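Putative neuraminyllactose-binding hemagglutinin homolog (Helicobacter pylori, PDB 3BGH) is an outer-membrane lipoprotein, also known as a flagellar sheath adhesin, that probably binds sialylated glycans of the neuraminyllactose type. Local coordinates at residues Q67-L72 / V79-D84. Numbering follows the deposited sequence.
Sequences QLSSFL and VSQFKD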
loop_
_atom_site.group_PDB
_atom_site.type_symbol
_atom_site.label_atom_id
_atom_site.label_comp_id
_atom_site.label_asym_id
_atom_site.label_seq_id
_atom_site.Cartn_x
_atom_site.Cartn_y
_atom_site.Cartn_z
ATOM N N GLN A 67 -18.448 14.709 2.499
ATOM C CA GLN A 67 -18.548 14.923 1.082
ATOM C C GLN A 67 -19.329 13.855 0.325
ATOM O O GLN A 67 -20.071 14.165 -0.592
ATOM C CB GLN A 67 -17.175 15.064 0.502
ATOM C CG GLN A 67 -16.469 16.323 0.966
ATOM C CD GLN A 67 -15.851 17.026 -0.199
ATOM O OE1 GLN A 67 -14.682 16.788 -0.534
ATOM N NE2 GLN A 67 -16.653 17.850 -0.884
ATOM N N LEU A 68 -19.153 12.597 0.689
ATOM C CA LEU A 68 -19.912 11.552 0.051
ATOM C C LEU A 68 -21.380 11.636 0.427
ATOM O O LEU A 68 -22.239 11.288 -0.372
ATOM C CB LEU A 68 -19.349 10.179 0.366
ATOM C CG LEU A 68 -18.322 9.854 -0.692
ATOM C CD1 LEU A 68 -17.439 8.720 -0.196
ATOM C CD2 LEU A 68 -19.023 9.537 -2.075
ATOM N N SER A 69 -21.665 12.072 1.649
ATOM C CA SER A 69 -23.049 12.368 2.005
ATOM C C SER A 69 -23.577 13.518 1.128
ATOM O O SER A 69 -24.632 13.365 0.511
ATOM C CB SER A 69 -23.200 12.627 3.493
ATOM O OG SER A 69 -23.006 11.414 4.208
ATOM N N SER A 70 -22.810 14.605 0.991
ATOM C CA SER A 70 -23.241 15.764 0.169
ATOM C C SER A 70 -23.444 15.427 -1.279
ATOM O O SER A 70 -24.401 15.898 -1.896
ATOM C CB SER A 70 -22.270 16.927 0.229
ATOM O OG SER A 70 -22.327 17.492 1.508
ATOM N N PHE A 71 -22.511 14.652 -1.827
ATOM C CA PHE A 71 -22.630 14.149 -3.176
ATOM C C PHE A 71 -23.918 13.336 -3.337
ATOM O O PHE A 71 -24.666 13.529 -4.290
ATOM C CB PHE A 71 -21.441 13.262 -3.504
ATOM C CG PHE A 71 -21.513 12.665 -4.861
ATOM C CD1 PHE A 71 -21.138 13.410 -5.976
ATOM C CD2 PHE A 71 -21.968 11.360 -5.035
ATOM C CE1 PHE A 71 -21.204 12.853 -7.266
ATOM C CE2 PHE A 71 -22.041 10.799 -6.306
ATOM C CZ PHE A 71 -21.659 11.545 -7.422
ATOM N N LEU A 72 -24.175 12.427 -2.405
ATOM C CA LEU A 72 -25.341 11.572 -2.498
ATOM C C LEU A 72 -26.654 12.362 -2.423
ATOM O O LEU A 72 -27.485 12.282 -3.322
ATOM C CB LEU A 72 -25.268 10.463 -1.455
ATOM C CG LEU A 72 -24.194 9.432 -1.816
ATOM C CD1 LEU A 72 -23.832 8.653 -0.595
ATOM C CD2 LEU A 72 -24.618 8.524 -2.971
ATOM N N VAL A 79 -29.519 9.818 3.080
ATOM C CA VAL A 79 -28.259 9.287 3.545
ATOM C C VAL A 79 -28.283 9.158 5.069
ATOM O O VAL A 79 -28.522 10.136 5.770
ATOM C CB VAL A 79 -27.095 10.195 3.118
ATOM C CG1 VAL A 79 -25.789 9.565 3.487
ATOM C CG2 VAL A 79 -27.141 10.453 1.637
ATOM N N SER A 80 -28.034 7.947 5.561
ATOM C CA SER A 80 -27.900 7.688 6.981
ATOM C C SER A 80 -26.453 7.303 7.304
ATOM O O SER A 80 -25.863 6.436 6.655
ATOM C CB SER A 80 -28.851 6.582 7.420
ATOM O OG SER A 80 -30.182 6.871 7.016
ATOM N N GLN A 81 -25.918 7.967 8.323
ATOM C CA GLN A 81 -24.525 7.908 8.698
ATOM C C GLN A 81 -24.361 7.127 9.997
ATOM O O GLN A 81 -25.107 7.334 10.939
ATOM C CB GLN A 81 -23.993 9.324 8.927
ATOM C CG GLN A 81 -24.033 10.267 7.761
ATOM C CD GLN A 81 -23.438 11.613 8.134
ATOM O OE1 GLN A 81 -23.320 11.948 9.322
ATOM N NE2 GLN A 81 -23.045 12.387 7.138
ATOM N N PHE A 82 -23.378 6.239 10.046
ATOM C CA PHE A 82 -23.058 5.506 11.271
ATOM C C PHE A 82 -21.552 5.339 11.325
ATOM O O PHE A 82 -20.884 5.560 10.316
ATOM C CB PHE A 82 -23.775 4.147 11.288
ATOM C CG PHE A 82 -25.281 4.258 11.302
ATOM C CD1 PHE A 82 -25.964 4.525 12.491
ATOM C CD2 PHE A 82 -26.017 4.116 10.120
ATOM C CE1 PHE A 82 -27.358 4.640 12.510
ATOM C CE2 PHE A 82 -27.404 4.226 10.121
ATOM C CZ PHE A 82 -28.077 4.487 11.323
ATOM N N LYS A 83 -21.004 4.975 12.481
ATOM C CA LYS A 83 -19.558 4.777 12.574
ATOM C C LYS A 83 -19.098 3.323 12.422
ATOM O O LYS A 83 -17.934 3.079 12.110
ATOM C CB LYS A 83 -18.966 5.421 13.832
ATOM C CG LYS A 83 -18.587 6.881 13.602
ATOM C CD LYS A 83 -18.077 7.589 14.874
ATOM C CE LYS A 83 -17.999 9.120 14.629
ATOM N NZ LYS A 83 -17.392 9.871 15.779
ATOM N N ASP A 84 -20.007 2.374 12.645
ATOM C CA ASP A 84 -19.743 0.942 12.463
ATOM C C ASP A 84 -21.042 0.298 11.966
ATOM O O ASP A 84 -22.128 0.850 12.193
ATOM C CB ASP A 84 -19.274 0.288 13.773
ATOM C CG ASP A 84 -17.899 0.812 14.257
ATOM O OD1 ASP A 84 -16.903 0.771 13.495
ATOM O OD2 ASP A 84 -17.804 1.251 15.425
#
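S69 OG takes part in two hydrogen bonds, one of them weak. Q81 NE2 donates a nearly straight hydrogen bond to S69 OG, 3.1 Å long with an N-H...O angle of 169°. The same OG also has a weak hydrogen bond with the carbonyl of F65, one turn back in the helix. That bond is within reach because OG sits beside its own backbone N (chi1 -70°). The oxygen lies almost in the amide plane of Q81. The Q81 side chain gets there by running extended beyond CG. Q81 is solvent-exposed, and its side chain also touches F65.

The two segments belong to a beta-alpha-beta unit: strand 38-48, helix 54-73 and strand 78-82. Here the end of the helix packs against the strand that follows it. The short axes run nearly antiparallel, at 167°, and come within 9.3 Å. Strand 78-82 is the outermost strand on its side of the sheet within the chain. It pairs in parallel with strand 38-48, through backbone bonds of S80 and F82 to V39 and L41.

V79 turns both methyls to the helix. V79 CG1 lies 3.4 Å from S69 OG, beside the hydroxyl that Q81 binds. V79 CG2 meets L72 CB at 3.6 Å. This apolar touch involves the base of the leucine, not its branched end. L72 also packs on V39, and S69 on L41, both in the neighbouring strand.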